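Local coordinates for multifunctional non-homologous end joining DNA repair protein LigD (Mycobacterium tuberculosis, PDB 2IRX), which probably works with Ku to repair DNA double-strand breaks by end joining, this piece being its manganese-dependent primase-polymerase domain, here holding GTP, at residues Phe171-Gly176 / Thr253-Arg258; Ala242-Arg247 / Asp283-Glu288; Val138-Pro143 / Gly179-Thr184. All coordinates share one frame; numbering follows the deposited sequence.

Contact 1: residues Phe171-Gly176 / Thr253-Arg258; sequences FPVTSG and TVAAPR. With GTP (guanosine-5'-triphosphate), chain C.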
loop_
_atom_site.group_PDB
_atom_site.type_symbol
_atom_site.label_atom_id
_atom_site.label_comp_id
_atom_site.label_asym_id
_atom_site.label_seq_id
_atom_site.Cartn_x
_atom_site.Cartn_y
_atom_site.Cartn_z
ATOM N N PHE A 171 -9.947 -7.340 4.049
ATOM C CA PHE A 171 -9.619 -7.606 2.642
ATOM C C PHE A 171 -8.146 -7.963 2.550
ATOM O O PHE A 171 -7.314 -7.217 3.086
ATOM C CB PHE A 171 -9.854 -6.339 1.812
ATOM C CG PHE A 171 -11.290 -5.914 1.758
ATOM C CD1 PHE A 171 -12.132 -6.404 0.754
ATOM C CD2 PHE A 171 -11.810 -5.054 2.719
ATOM C CE1 PHE A 171 -13.481 -6.015 0.700
ATOM C CE2 PHE A 171 -13.154 -4.664 2.681
ATOM C CZ PHE A 171 -13.991 -5.147 1.673
ATOM N N PRO A 172 -7.812 -9.103 1.896
ATOM C CA PRO A 172 -6.400 -9.481 1.727
ATOM C C PRO A 172 -5.785 -8.965 0.431
ATOM O O PRO A 172 -6.449 -8.915 -0.625
ATOM C CB PRO A 172 -6.446 -11.012 1.676
ATOM C CG PRO A 172 -7.794 -11.318 1.011
ATOM C CD PRO A 172 -8.725 -10.120 1.320
ATOM N N VAL A 173 -4.508 -8.619 0.532
ATOM C CA VAL A 173 -3.729 -8.087 -0.581
ATOM C C VAL A 173 -2.359 -8.794 -0.552
ATOM O O VAL A 173 -1.641 -8.729 0.456
ATOM C CB VAL A 173 -3.537 -6.539 -0.459
ATOM C CG1 VAL A 173 -2.583 -6.001 -1.575
ATOM C CG2 VAL A 173 -4.899 -5.794 -0.459
ATOM N N THR A 174 -1.995 -9.486 -1.620
ATOM C CA THR A 174 -0.607 -9.981 -1.706
ATOM C C THR A 174 0.269 -8.744 -1.989
ATOM O O THR A 174 -0.027 -7.960 -2.892
ATOM C CB THR A 174 -0.406 -11.140 -2.768
ATOM O OG1 THR A 174 -1.082 -10.830 -4.009
ATOM C CG2 THR A 174 -0.913 -12.493 -2.198
ATOM N N SER A 175 1.320 -8.543 -1.197
ATOM C CA SER A 175 2.072 -7.275 -1.243
ATOM C C SER A 175 2.807 -6.980 -2.553
ATOM O O SER A 175 3.152 -5.831 -2.824
ATOM C CB SER A 175 3.107 -7.216 -0.112
ATOM O OG SER A 175 4.184 -8.074 -0.432
ATOM N N GLY A 176 3.079 -8.028 -3.338
ATOM C CA GLY A 176 3.902 -7.925 -4.547
ATOM C C GLY A 176 5.355 -8.273 -4.268
ATOM O O GLY A 176 6.162 -8.396 -5.189
ATOM N N THR A 253 5.757 -6.882 -10.234
ATOM C CA THR A 253 4.624 -7.421 -9.489
ATOM C C THR A 253 3.865 -6.262 -8.838
ATOM O O THR A 253 4.319 -5.107 -8.873
ATOM C CB THR A 253 5.095 -8.431 -8.427
ATOM O OG1 THR A 253 6.155 -7.826 -7.680
ATOM C CG2 THR A 253 5.641 -9.717 -9.118
ATOM N N VAL A 254 2.712 -6.576 -8.252
ATOM C CA VAL A 254 1.783 -5.565 -7.791
ATOM C C VAL A 254 1.266 -5.944 -6.380
ATOM O O VAL A 254 1.121 -7.166 -6.064
ATOM C CB VAL A 254 0.584 -5.429 -8.807
ATOM C CG1 VAL A 254 -0.559 -4.606 -8.236
ATOM C CG2 VAL A 254 1.047 -4.830 -10.150
ATOM N N ALA A 255 0.975 -4.921 -5.570
ATOM C CA ALA A 255 0.180 -5.074 -4.334
ATOM C C ALA A 255 -1.272 -5.380 -4.759
ATOM O O ALA A 255 -2.080 -4.463 -4.931
ATOM C CB ALA A 255 0.269 -3.812 -3.459
ATOM N N ALA A 256 -1.562 -6.668 -4.981
ATOM C CA ALA A 256 -2.788 -7.102 -5.692
ATOM C C ALA A 256 -3.862 -7.525 -4.718
ATOM O O ALA A 256 -3.639 -8.453 -3.925
ATOM C CB ALA A 256 -2.507 -8.278 -6.623
ATOM N N PRO A 257 -5.047 -6.876 -4.788
ATOM C CA PRO A 257 -6.167 -7.406 -4.004
ATOM C C PRO A 257 -6.524 -8.846 -4.371
ATOM O O PRO A 257 -6.490 -9.237 -5.544
ATOM C CB PRO A 257 -7.318 -6.442 -4.314
ATOM C CG PRO A 257 -6.635 -5.154 -4.710
ATOM C CD PRO A 257 -5.392 -5.616 -5.474
ATOM N N ARG A 258 -6.805 -9.632 -3.344
ATOM C CA ARG A 258 -7.164 -11.028 -3.545
ATOM C C ARG A 258 -8.526 -11.347 -2.923
ATOM O O ARG A 258 -9.057 -10.573 -2.105
ATOM C CB ARG A 258 -6.089 -11.968 -2.942
ATOM C CG ARG A 258 -4.601 -11.647 -3.293
ATOM C CD ARG A 258 -4.335 -11.574 -4.815
ATOM N NE ARG A 258 -4.454 -12.881 -5.470
ATOM C CZ ARG A 258 -3.445 -13.707 -5.691
ATOM N NH1 ARG A 258 -3.660 -14.865 -6.292
ATOM N NH2 ARG A 258 -2.214 -13.363 -5.331
HETATM P PG GTP C . 7.227 -7.238 1.863
HETATM O O1G GTP C . 6.088 -8.105 1.487
HETATM O O2G GTP C . 7.402 -7.170 3.366
HETATM O O3G GTP C . 8.496 -7.625 1.153
HETATM O O3B GTP C . 6.834 -5.783 1.251
HETATM P PB GTP C . 6.263 -4.488 2.004
HETATM O O1B GTP C . 5.366 -4.839 3.145
HETATM O O2B GTP C . 5.537 -3.641 1.033
HETATM O O3A GTP C . 7.592 -3.873 2.634
HETATM P PA GTP C . 8.475 -2.574 2.280
HETATM O O1A GTP C . 8.319 -2.172 0.836
HETATM O O2A GTP C . 9.881 -2.961 2.675
HETATM O "O5'" GTP C . 7.898 -1.451 3.248
HETATM C "C5'" GTP C . 7.834 -1.606 4.671
HETATM C "C4'" GTP C . 7.576 -0.239 5.320
HETATM O "O4'" GTP C . 8.563 0.738 4.991
HETATM C "C3'" GTP C . 6.253 0.361 4.881
HETATM O "O3'" GTP C . 5.825 1.118 5.982
HETATM C "C2'" GTP C . 6.639 1.304 3.731
HETATM O "O2'" GTP C . 5.775 2.393 3.433
HETATM C "C1'" GTP C . 8.008 1.791 4.180
HETATM N N9 GTP C . 9.058 1.945 3.158
HETATM C C8 GTP C . 9.290 1.210 2.023
HETATM N N7 GTP C . 10.425 1.682 1.463
HETATM C C5 GTP C . 10.928 2.670 2.250
HETATM C C6 GTP C . 12.074 3.470 2.160
HETATM O O6 GTP C . 12.850 3.354 1.207
HETATM N N1 GTP C . 12.329 4.400 3.165
HETATM C C2 GTP C . 11.471 4.545 4.243
HETATM N N2 GTP C . 11.730 5.463 5.185
HETATM N N3 GTP C . 10.327 3.749 4.324
HETATM C C4 GTP C . 10.076 2.827 3.332
HETATM O O HOH W 1 0.888 -9.807 -5.613
#

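Contact 2: residues Ala242-Arg247 / Asp283-Glu288; sequences APYSLR and DGDLLE. With GTP (guanosine-5'-triphosphate), chain C.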
loop_
_atom_site.group_PDB
_atom_site.type_symbol
_atom_site.label_atom_id
_atom_site.label_comp_id
_atom_site.label_asym_id
_atom_site.label_seq_id
_atom_site.Cartn_x
_atom_site.Cartn_y
_atom_site.Cartn_z
ATOM N N ALA A 242 0.396 1.539 -1.547
ATOM C CA ALA A 242 -1.005 1.587 -2.026
ATOM C C ALA A 242 -1.419 0.292 -2.749
ATOM O O ALA A 242 -0.652 -0.234 -3.553
ATOM C CB ALA A 242 -1.223 2.806 -2.957
ATOM N N PRO A 243 -2.651 -0.196 -2.486
ATOM C CA PRO A 243 -3.226 -1.241 -3.344
ATOM C C PRO A 243 -3.082 -0.864 -4.831
ATOM O O PRO A 243 -3.244 0.313 -5.191
ATOM C CB PRO A 243 -4.708 -1.267 -2.917
ATOM C CG PRO A 243 -4.612 -0.917 -1.420
ATOM C CD PRO A 243 -3.561 0.182 -1.387
ATOM N N TYR A 244 -2.726 -1.845 -5.652
ATOM C CA TYR A 244 -2.503 -1.682 -7.102
ATOM C C TYR A 244 -1.132 -1.060 -7.478
ATOM O O TYR A 244 -0.750 -1.054 -8.635
ATOM C CB TYR A 244 -3.674 -0.932 -7.781
ATOM C CG TYR A 244 -4.989 -1.649 -7.673
ATOM C CD1 TYR A 244 -5.256 -2.779 -8.457
ATOM C CD2 TYR A 244 -5.986 -1.183 -6.820
ATOM C CE1 TYR A 244 -6.498 -3.458 -8.364
ATOM C CE2 TYR A 244 -7.237 -1.843 -6.720
ATOM C CZ TYR A 244 -7.476 -2.978 -7.496
ATOM O OH TYR A 244 -8.691 -3.642 -7.417
ATOM N N SER A 245 -0.377 -0.565 -6.504
ATOM C CA SER A 245 0.995 -0.120 -6.774
ATOM C C SER A 245 1.841 -1.221 -7.391
ATOM O O SER A 245 1.764 -2.386 -6.974
ATOM C CB SER A 245 1.700 0.381 -5.496
ATOM O OG SER A 245 2.949 0.964 -5.843
ATOM N N LEU A 246 2.644 -0.840 -8.385
ATOM C CA LEU A 246 3.727 -1.702 -8.827
ATOM C C LEU A 246 4.743 -1.850 -7.696
ATOM O O LEU A 246 4.724 -1.080 -6.747
ATOM C CB LEU A 246 4.405 -1.148 -10.102
ATOM C CG LEU A 246 3.625 -1.265 -11.420
ATOM C CD1 LEU A 246 4.288 -0.337 -12.472
ATOM C CD2 LEU A 246 3.670 -2.722 -11.874
ATOM N N ARG A 247 5.619 -2.848 -7.814
ATOM C CA ARG A 247 6.750 -3.000 -6.892
ATOM C C ARG A 247 8.081 -2.752 -7.612
ATOM O O ARG A 247 8.275 -3.161 -8.749
ATOM C CB ARG A 247 6.816 -4.418 -6.301
ATOM C CG ARG A 247 5.543 -4.890 -5.605
ATOM C CD ARG A 247 5.054 -3.954 -4.516
ATOM N NE ARG A 247 6.081 -3.424 -3.610
ATOM C CZ ARG A 247 6.091 -3.528 -2.274
ATOM N NH1 ARG A 247 7.057 -2.909 -1.593
ATOM N NH2 ARG A 247 5.157 -4.225 -1.594
ATOM N N ASP A 283 -13.243 -8.839 -12.947
ATOM C CA ASP A 283 -13.894 -8.743 -11.628
ATOM C C ASP A 283 -14.055 -7.332 -11.059
ATOM O O ASP A 283 -14.696 -7.157 -10.022
ATOM C CB ASP A 283 -13.127 -9.590 -10.599
ATOM C CG ASP A 283 -12.986 -11.047 -11.009
ATOM O OD1 ASP A 283 -13.996 -11.684 -11.408
ATOM O OD2 ASP A 283 -11.864 -11.576 -10.895
ATOM N N GLY A 284 -13.474 -6.335 -11.724
ATOM C CA GLY A 284 -13.475 -4.974 -11.204
ATOM C C GLY A 284 -12.560 -4.890 -9.992
ATOM O O GLY A 284 -11.557 -5.631 -9.915
ATOM N N ASP A 285 -12.938 -4.025 -9.046
ATOM C CA ASP A 285 -12.129 -3.744 -7.856
ATOM C C ASP A 285 -12.614 -4.593 -6.689
ATOM O O ASP A 285 -13.679 -4.343 -6.122
ATOM C CB ASP A 285 -12.196 -2.242 -7.524
ATOM C CG ASP A 285 -11.365 -1.851 -6.304
ATOM O OD1 ASP A 285 -10.525 -2.652 -5.833
ATOM O OD2 ASP A 285 -11.583 -0.722 -5.822
ATOM N N LEU A 286 -11.836 -5.611 -6.343
ATOM C CA LEU A 286 -12.118 -6.418 -5.146
ATOM C C LEU A 286 -12.161 -5.602 -3.846
ATOM O O LEU A 286 -12.784 -6.035 -2.881
ATOM C CB LEU A 286 -11.106 -7.572 -5.006
ATOM C CG LEU A 286 -11.026 -8.606 -6.138
ATOM C CD1 LEU A 286 -10.068 -9.724 -5.744
ATOM C CD2 LEU A 286 -12.391 -9.180 -6.499
ATOM N N LEU A 287 -11.484 -4.445 -3.836
ATOM C CA LEU A 287 -11.493 -3.493 -2.705
ATOM C C LEU A 287 -12.540 -2.374 -2.786
ATOM O O LEU A 287 -12.432 -1.369 -2.073
ATOM C CB LEU A 287 -10.104 -2.848 -2.536
ATOM C CG LEU A 287 -8.888 -3.723 -2.227
ATOM C CD1 LEU A 287 -7.629 -2.869 -2.018
ATOM C CD2 LEU A 287 -9.190 -4.542 -0.977
ATOM N N GLU A 288 -13.542 -2.535 -3.650
ATOM C CA GLU A 288 -14.565 -1.504 -3.872
ATOM C C GLU A 288 -15.216 -0.972 -2.565
ATOM O O GLU A 288 -15.578 0.200 -2.472
ATOM C CB GLU A 288 -15.650 -2.084 -4.773
ATOM C CG GLU A 288 -16.418 -1.082 -5.615
ATOM C CD GLU A 288 -17.647 -1.707 -6.242
ATOM O OE1 GLU A 288 -18.233 -2.640 -5.635
ATOM O OE2 GLU A 288 -18.045 -1.258 -7.338
HETATM P PG GTP C . 7.227 -7.238 1.863
HETATM O O1G GTP C . 6.088 -8.105 1.487
HETATM O O2G GTP C . 7.402 -7.170 3.366
HETATM O O3G GTP C . 8.496 -7.625 1.153
HETATM O O3B GTP C . 6.834 -5.783 1.251
HETATM P PB GTP C . 6.263 -4.488 2.004
HETATM O O1B GTP C . 5.366 -4.839 3.145
HETATM O O2B GTP C . 5.537 -3.641 1.033
HETATM O O3A GTP C . 7.592 -3.873 2.634
HETATM P PA GTP C . 8.475 -2.574 2.280
HETATM O O1A GTP C . 8.319 -2.172 0.836
HETATM O O2A GTP C . 9.881 -2.961 2.675
HETATM O "O5'" GTP C . 7.898 -1.451 3.248
HETATM C "C5'" GTP C . 7.834 -1.606 4.671
HETATM C "C4'" GTP C . 7.576 -0.239 5.320
HETATM O "O4'" GTP C . 8.563 0.738 4.991
HETATM C "C3'" GTP C . 6.253 0.361 4.881
HETATM O "O3'" GTP C . 5.825 1.118 5.982
HETATM C "C2'" GTP C . 6.639 1.304 3.731
HETATM O "O2'" GTP C . 5.775 2.393 3.433
HETATM C "C1'" GTP C . 8.008 1.791 4.180
HETATM N N9 GTP C . 9.058 1.945 3.158
HETATM C C8 GTP C . 9.290 1.210 2.023
HETATM N N7 GTP C . 10.425 1.682 1.463
HETATM C C5 GTP C . 10.928 2.670 2.250
HETATM C C6 GTP C . 12.074 3.470 2.160
HETATM O O6 GTP C . 12.850 3.354 1.207
HETATM N N1 GTP C . 12.329 4.400 3.165
HETATM C C2 GTP C . 11.471 4.545 4.243
HETATM N N2 GTP C . 11.730 5.463 5.185
HETATM N N3 GTP C . 10.327 3.749 4.324
HETATM C C4 GTP C . 10.076 2.827 3.332
HETATM O O HOH W 2 -9.248 -6.276 -7.415
#

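Contact 3: residues Val138-Pro143 / Gly179-Thr184; sequences VFDLDP and GLHLYT. With MN (manganese (II) ion), chain B; GTP (guanosine-5'-triphosphate), chain C.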
loop_
_atom_site.group_PDB
_atom_site.type_symbol
_atom_site.label_atom_id
_atom_site.label_comp_id
_atom_site.label_asym_id
_atom_site.label_seq_id
_atom_site.Cartn_x
_atom_site.Cartn_y
_atom_site.Cartn_z
ATOM N N VAL A 138 -4.551 -1.162 8.734
ATOM C CA VAL A 138 -3.686 -2.027 7.932
ATOM C C VAL A 138 -2.812 -2.931 8.821
ATOM O O VAL A 138 -2.319 -2.510 9.874
ATOM C CB VAL A 138 -2.781 -1.207 6.926
ATOM C CG1 VAL A 138 -1.696 -0.383 7.646
ATOM C CG2 VAL A 138 -2.112 -2.150 5.858
ATOM N N PHE A 139 -2.605 -4.154 8.341
ATOM C CA PHE A 139 -1.675 -5.103 8.945
ATOM C C PHE A 139 -0.705 -5.535 7.863
ATOM O O PHE A 139 -1.100 -5.897 6.747
ATOM C CB PHE A 139 -2.418 -6.316 9.511
ATOM C CG PHE A 139 -3.353 -5.985 10.644
ATOM C CD1 PHE A 139 -2.923 -6.089 11.977
ATOM C CD2 PHE A 139 -4.657 -5.592 10.380
ATOM C CE1 PHE A 139 -3.797 -5.760 13.054
ATOM C CE2 PHE A 139 -5.555 -5.286 11.435
ATOM C CZ PHE A 139 -5.112 -5.370 12.771
ATOM N N ASP A 140 0.568 -5.478 8.208
ATOM C CA ASP A 140 1.654 -5.826 7.323
ATOM C C ASP A 140 2.213 -7.165 7.836
ATOM O O ASP A 140 2.837 -7.236 8.899
ATOM C CB ASP A 140 2.681 -4.674 7.333
ATOM C CG ASP A 140 3.909 -4.949 6.463
ATOM O OD1 ASP A 140 3.923 -5.937 5.707
ATOM O OD2 ASP A 140 4.880 -4.145 6.516
ATOM N N LEU A 141 1.966 -8.233 7.087
ATOM C CA LEU A 141 2.401 -9.573 7.519
ATOM C C LEU A 141 3.682 -9.967 6.777
ATOM O O LEU A 141 3.658 -10.142 5.544
ATOM C CB LEU A 141 1.313 -10.629 7.237
ATOM C CG LEU A 141 0.153 -10.812 8.238
ATOM C CD1 LEU A 141 -0.601 -9.516 8.527
ATOM C CD2 LEU A 141 -0.815 -11.905 7.776
ATOM N N ASP A 142 4.760 -10.152 7.546
ATOM C CA ASP A 142 6.084 -10.527 7.033
ATOM C C ASP A 142 6.468 -11.947 7.444
ATOM O O ASP A 142 6.506 -12.245 8.629
ATOM C CB ASP A 142 7.143 -9.583 7.606
ATOM C CG ASP A 142 7.003 -8.175 7.073
ATOM O OD1 ASP A 142 6.282 -8.016 6.087
ATOM O OD2 ASP A 142 7.579 -7.240 7.658
ATOM N N PRO A 143 6.811 -12.793 6.468
ATOM C CA PRO A 143 7.273 -14.157 6.748
ATOM C C PRO A 143 8.719 -14.153 7.265
ATOM O O PRO A 143 9.605 -13.527 6.662
ATOM C CB PRO A 143 7.146 -14.855 5.385
ATOM C CG PRO A 143 7.346 -13.747 4.382
ATOM C CD PRO A 143 6.783 -12.497 5.018
ATOM N N GLY A 179 5.150 -10.905 1.308
ATOM C CA GLY A 179 4.078 -11.163 2.282
ATOM C C GLY A 179 2.686 -10.742 1.849
ATOM O O GLY A 179 2.342 -10.744 0.658
ATOM N N LEU A 180 1.876 -10.401 2.846
ATOM C CA LEU A 180 0.467 -10.079 2.647
ATOM C C LEU A 180 0.153 -8.816 3.411
ATOM O O LEU A 180 0.719 -8.578 4.481
ATOM C CB LEU A 180 -0.429 -11.191 3.214
ATOM C CG LEU A 180 -0.445 -12.592 2.642
ATOM C CD1 LEU A 180 -1.376 -13.479 3.483
ATOM C CD2 LEU A 180 -0.923 -12.544 1.190
ATOM N N HIS A 181 -0.737 -8.006 2.864
ATOM C CA HIS A 181 -1.265 -6.853 3.580
ATOM C C HIS A 181 -2.765 -7.084 3.769
ATOM O O HIS A 181 -3.431 -7.652 2.886
ATOM C CB HIS A 181 -1.013 -5.555 2.795
ATOM C CG HIS A 181 0.440 -5.201 2.643
ATOM N ND1 HIS A 181 0.879 -4.241 1.756
ATOM C CD2 HIS A 181 1.549 -5.672 3.263
ATOM C CE1 HIS A 181 2.192 -4.122 1.851
ATOM N NE2 HIS A 181 2.629 -4.994 2.743
ATOM N N LEU A 182 -3.282 -6.653 4.908
ATOM C CA LEU A 182 -4.699 -6.752 5.199
ATOM C C LEU A 182 -5.284 -5.389 5.508
ATOM O O LEU A 182 -4.692 -4.609 6.270
ATOM C CB LEU A 182 -4.949 -7.711 6.387
ATOM C CG LEU A 182 -4.220 -9.056 6.364
ATOM C CD1 LEU A 182 -4.400 -9.766 7.739
ATOM C CD2 LEU A 182 -4.649 -9.913 5.175
ATOM N N TYR A 183 -6.463 -5.111 4.941
ATOM C CA TYR A 183 -7.129 -3.829 5.148
ATOM C C TYR A 183 -8.518 -4.025 5.714
ATOM O O TYR A 183 -9.248 -4.905 5.248
ATOM C CB TYR A 183 -7.245 -3.061 3.829
ATOM C CG TYR A 183 -5.917 -2.514 3.313
ATOM C CD1 TYR A 183 -5.434 -1.262 3.748
ATOM C CD2 TYR A 183 -5.138 -3.256 2.400
ATOM C CE1 TYR A 183 -4.209 -0.748 3.270
ATOM C CE2 TYR A 183 -3.923 -2.765 1.903
ATOM C CZ TYR A 183 -3.466 -1.517 2.333
ATOM O OH TYR A 183 -2.269 -1.051 1.884
ATOM N N THR A 184 -8.883 -3.216 6.709
ATOM C CA THR A 184 -10.251 -3.260 7.218
ATOM C C THR A 184 -10.790 -1.834 7.311
ATOM O O THR A 184 -10.175 -0.993 7.970
ATOM C CB THR A 184 -10.429 -4.143 8.526
ATOM O OG1 THR A 184 -11.130 -3.444 9.572
ATOM C CG2 THR A 184 -9.158 -4.771 8.997
HETATM MN MN MN B . 5.816 -6.428 4.692
HETATM P PG GTP C . 7.227 -7.238 1.863
HETATM O O1G GTP C . 6.088 -8.105 1.487
HETATM O O2G GTP C . 7.402 -7.170 3.366
HETATM O O3G GTP C . 8.496 -7.625 1.153
HETATM O O3B GTP C . 6.834 -5.783 1.251
HETATM P PB GTP C . 6.263 -4.488 2.004
HETATM O O1B GTP C . 5.366 -4.839 3.145
HETATM O O2B GTP C . 5.537 -3.641 1.033
HETATM O O3A GTP C . 7.592 -3.873 2.634
HETATM P PA GTP C . 8.475 -2.574 2.280
HETATM O O1A GTP C . 8.319 -2.172 0.836
HETATM O O2A GTP C . 9.881 -2.961 2.675
HETATM O "O5'" GTP C . 7.898 -1.451 3.248
HETATM C "C5'" GTP C . 7.834 -1.606 4.671
HETATM C "C4'" GTP C . 7.576 -0.239 5.320
HETATM O "O4'" GTP C . 8.563 0.738 4.991
HETATM C "C3'" GTP C . 6.253 0.361 4.881
HETATM O "O3'" GTP C . 5.825 1.118 5.982
HETATM C "C2'" GTP C . 6.639 1.304 3.731
HETATM O "O2'" GTP C . 5.775 2.393 3.433
HETATM C "C1'" GTP C . 8.008 1.791 4.180
HETATM N N9 GTP C . 9.058 1.945 3.158
HETATM C C8 GTP C . 9.290 1.210 2.023
HETATM N N7 GTP C . 10.425 1.682 1.463
HETATM C C5 GTP C . 10.928 2.670 2.250
HETATM C C6 GTP C . 12.074 3.470 2.160
HETATM O O6 GTP C . 12.850 3.354 1.207
HETATM N N1 GTP C . 12.329 4.400 3.165
HETATM C C2 GTP C . 11.471 4.545 4.243
HETATM N N2 GTP C . 11.730 5.463 5.185
HETATM N N3 GTP C . 10.327 3.749 4.324
HETATM C C4 GTP C . 10.076 2.827 3.332
HETATM O O HOH W 3 7.248 -5.238 5.797
HETATM O O HOH W 4 4.192 -8.002 3.615
#

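Contact 1: residues Phe171-Gly176 / Thr253-Arg258
The guanidinium of Arg258 meets Thr174 at its edge: NH2 donates to OG1 of Thr174 over 3.1 Å, nearly straight (162°), with OG1 in the guanidinium plane, while the Thr174 methyl CG2 lies 3.5 Å from the same NH2. The arginine chain, bent at chi2 and chi3, lays its CD 3.4 Å from OG1 of Thr174. NH2 also donates to the backbone O of Arg269, and NH1 forms a salt bridge with Glu262, which fixes the rotation of the group. The backbones run antiparallel, Thr174 and Ala256 forming a hydrogen-bonded pair and Val173 and Pro257 a non-hydrogen-bonded one; Arg258 N adds a bond to Pro172 O (2.8 Å). Beyond strand 171-174, Thr253 OG1 donates to Gly176 O over 2.6 Å, in the carbonyl plane and on a lone pair. A water joins Thr174 OG1 to Val254 O. Ser175, whose CB points away from the 253-258 segment, donates from OG to the gamma-phosphate oxygen O1G of GTP (2.7 Å). In the mixed sheet, strand 171-174 lies between strands 253-257 and 180-186; helix 273-283 packs on Val254 and Ala256 through Val276.

Contact 2: residues Ala242-Arg247 / Asp283-Glu288
Two beta turns meet here, a type II turn from Ala242 to Ser245 in the loop after strand 240-241 and a type I turn from Asp285 to Glu288 just beyond helix 273-283, within the primase-polymerase domain. Tyr244 reaches across with its hydroxyl, which donates to Asp285 OD1 over 2.6 Å; OD1 lies at the edge of the ring, near its plane, and the ring and carboxylate planes are 66° apart. The aspartate extends its carboxylate to the tyrosine with CG anti to the backbone N (chi1 -179°). OD1 also accepts from Leu287 N, closing an Asx turn, so one oxygen is gripped by two donors from opposite faces of the carboxylate plane. A water gives the Tyr244 hydroxyl a second link, donating to OH and accepting from Leu286 N. The Tyr244 side chain also touches Val276 and Ile280 of helix 273-283 and Val42 of helix 29-47. At the far end of the 242-247 segment, Arg247 turns to the triphosphate: NH2 donates to the beta-phosphate oxygen O2B of GTP (2.7 Å) and NH1 to the alpha-phosphate oxygen O1A (2.8 Å), while NE is paired with Glu112. Beside the polar pair, Pro243 and Leu287 cross at about a right angle, and the leucine methyl CD1 presses tightly on Pro243 CB at 3.5 Å.

Contact 3: residues Val138-Pro143 / Gly179-Thr184
Asp140 and His181, a non-hydrogen-bonded pair on the same face of the sheet, both reach the metal-triphosphate site: the aspartate binds the manganese, and the histidine a phosphate oxygen that the metal also holds. Asp140 OD1 binds the manganese ion at 2.2 Å, as does Asp142 OD1, and the six ligands are completed by O2G and O1B of GTP and two waters. His181 NE2 donates to O1B over 2.8 Å (159°), with the beta-phosphate at the edge of its ring. Gly179 N donates to GTP O1G, and one metal-bound water bridges Leu141 O to O1G. The other metal-bound water lies within hydrogen-bonding distance of OD2 of both aspartates, while Gln233 donates to OD2 of Asp140. Asp140, Asp142 and His181 stand on an antiparallel strand pair, in which the two aspartates form a DxD motif, consistent with the metal-binding aspartates expected for this archaeo-eukaryotic primase polymerase. Four backbone bonds hold the pair, two between Phe139 and Leu182 and two between Leu141 and Leu180. On the face that carries Asp140 and His181, Val138 sets CG2 over one face of the Tyr183 ring, 4.0 Å from its centroid in a CH-pi contact. Val138 CG2 gets there by lying anti to the backbone N. On the other face, Leu141 CD1 meets Leu182 CD1 at 3.9 Å, and Val159 of helix 149-164 packs on Leu182.

All three contacts touch the same GTP. Contacts 1 and 3 are neighbours in one sheet: strand 171-174 bonds to strand 180-186, with Val173 O 2.7 Å from His181 N, and their centres lie about 9 Å apart. Contact 2 adjoins contact 1 more closely, about 7 Å between centres, where Ala255 O is 2.8 Å from Tyr244 N and Thr253 O 2.8 Å from Arg247 N. Contacts 2 and 3 are more distant, about 14 Å between centres, and meet where Pro243 CD packs on Tyr183 OH at 3.7 Å. Around the triphosphate, contact 3 brings the manganese, contact 1 the Ser175 hydroxyl and contact 2 the Arg247 guanidinium, which also donates to Ser175 O.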